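Local coordinates for protein tRNA (guanine(6)-N2)-methyltransferase (Thermus thermophilus, PDB 3TMA) that methylates N2 of guanosine at position 6 of tRNA(Phe), using S-adenosyl-L-methionine as the methyl donor, at residues L70-H75 with T188-Q193. Residues are numbered along the deposited sequence; the frame is centred on the assembly and turned at random.
Sequences LRLAHH and TPVLAQ
V190 pushes its two methyls into the bend of the 70-75 loop. CG1, anti to the backbone N (chi1 169°), lies 3.5 Å from L72 O, while CG2 rests 3.7 Å from A73 O and also meets R71 O. A short branched residue suits this bend; two of its oxygens are bonded from outside, R71 O by R177 and L72 O by T26. In one of two conformers, the H74 ring slants against V190, its CE1 3.7 Å from V190 CG2, and turns an edge to T188 OG1; S175 bonds to H74 ND1. T188 is the N-cap of helix 189-198, its hydroxyl OG1 suited to accept from L191 N at 3.1 Å (169°) and also bonded to H27. About one turn after V190, Q193 combines methylenes for packing with a polar amide: CG is 3.8 Å from both R71 CB and L72 CD2, and the L72 side chain crosses it nearly at right angles. E220 bonds to Q193 NE2 and forms a salt bridge with R71 NH1, while R71 NH2 bonds to S223. This is an interdomain interface, joining a loop of the N-terminal THUMP-containing part to a helix of the Rossmann-fold methyltransferase domain.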
# COMPACT_ATOMS: atom_id res chain seq x y z
N LEU A 70 -7.83 7.39 -0.32
CA LEU A 70 -6.81 6.76 -1.19
C LEU A 70 -6.65 5.30 -0.82
O LEU A 70 -6.55 4.96 0.36
CB LEU A 70 -5.46 7.48 -1.04
CG LEU A 70 -5.43 8.86 -1.67
CD1 LEU A 70 -4.20 9.67 -1.22
CD2 LEU A 70 -5.55 8.77 -3.19
N ARG A 71 -6.68 4.43 -1.81
CA ARG A 71 -6.52 3.01 -1.57
C ARG A 71 -5.10 2.49 -1.80
O ARG A 71 -4.81 1.33 -1.49
CB ARG A 71 -7.51 2.23 -2.45
CG ARG A 71 -8.96 2.60 -2.14
CD ARG A 71 -9.48 1.56 -1.23
NE ARG A 71 -10.86 1.29 -1.57
CZ ARG A 71 -11.57 0.29 -1.07
NH1 ARG A 71 -11.01 -0.61 -0.28
NH2 ARG A 71 -12.85 0.19 -1.41
N LEU A 72 -4.21 3.31 -2.35
CA LEU A 72 -2.83 2.84 -2.49
C LEU A 72 -1.88 3.51 -1.50
O LEU A 72 -0.67 3.35 -1.62
CB LEU A 72 -2.34 3.09 -3.92
CG LEU A 72 -3.08 2.17 -4.92
CD1 LEU A 72 -3.09 2.79 -6.32
CD2 LEU A 72 -2.42 0.79 -4.91
N ALA A 73 -2.40 4.24 -0.52
CA ALA A 73 -1.51 4.97 0.38
C ALA A 73 -1.42 4.33 1.75
O ALA A 73 -2.41 3.80 2.27
CB ALA A 73 -1.95 6.45 0.51
N HIS A 74 -0.24 4.41 2.35
CA HIS A 74 -0.10 4.02 3.76
C HIS A 74 -0.28 5.24 4.66
O HIS A 74 -1.27 5.30 5.41
CB HIS A 74 1.26 3.37 4.00
CG HIS A 74 1.40 2.04 3.35
ND1 HIS A 74 0.51 1.00 3.58
CD2 HIS A 74 2.34 1.55 2.51
CE1 HIS A 74 0.91 -0.06 2.91
NE2 HIS A 74 1.98 0.27 2.20
N HIS A 75 0.59 6.24 4.53
CA HIS A 75 0.53 7.49 5.33
C HIS A 75 0.44 8.72 4.43
O HIS A 75 0.86 8.68 3.26
CB HIS A 75 1.78 7.61 6.27
CG HIS A 75 1.61 6.90 7.58
ND1 HIS A 75 0.49 7.07 8.39
CD2 HIS A 75 2.39 5.98 8.21
CE1 HIS A 75 0.61 6.31 9.47
NE2 HIS A 75 1.76 5.65 9.39
N THR A 188 -0.84 -6.50 2.62
CA THR A 188 -1.67 -5.36 3.03
C THR A 188 -2.83 -5.21 2.04
O THR A 188 -2.70 -5.61 0.87
CB THR A 188 -0.85 -4.06 3.04
OG1 THR A 188 -0.40 -3.79 1.71
CG2 THR A 188 0.40 -4.26 3.89
N PRO A 189 -3.89 -4.49 2.45
CA PRO A 189 -4.89 -4.09 1.45
C PRO A 189 -4.30 -3.22 0.31
O PRO A 189 -4.83 -3.23 -0.80
CB PRO A 189 -5.93 -3.30 2.28
CG PRO A 189 -5.84 -3.90 3.63
CD PRO A 189 -4.38 -4.28 3.84
N VAL A 190 -3.23 -2.47 0.58
CA VAL A 190 -2.60 -1.67 -0.49
C VAL A 190 -2.01 -2.56 -1.62
O VAL A 190 -2.19 -2.29 -2.80
CB VAL A 190 -1.52 -0.74 0.09
CG1 VAL A 190 -0.68 -0.12 -1.05
CG2 VAL A 190 -2.21 0.39 0.95
N LEU A 191 -1.31 -3.62 -1.24
CA LEU A 191 -0.81 -4.59 -2.19
C LEU A 191 -1.92 -5.32 -2.93
O LEU A 191 -1.84 -5.51 -4.17
CB LEU A 191 0.08 -5.61 -1.49
CG LEU A 191 1.52 -5.36 -1.91
CD1 LEU A 191 2.45 -6.25 -1.09
CD2 LEU A 191 1.61 -5.65 -3.42
N ALA A 192 -2.98 -5.67 -2.23
CA ALA A 192 -4.17 -6.24 -2.87
C ALA A 192 -4.79 -5.31 -3.93
O ALA A 192 -5.16 -5.74 -5.03
CB ALA A 192 -5.22 -6.61 -1.79
N GLN A 193 -4.95 -4.04 -3.58
CA GLN A 193 -5.47 -3.00 -4.54
C GLN A 193 -4.55 -2.87 -5.77
O GLN A 193 -5.01 -2.74 -6.93
CB GLN A 193 -5.58 -1.63 -3.82
CG GLN A 193 -5.98 -0.44 -4.74
CD GLN A 193 -7.42 -0.55 -5.22
OE1 GLN A 193 -7.73 -0.09 -6.31
NE2 GLN A 193 -8.29 -1.19 -4.44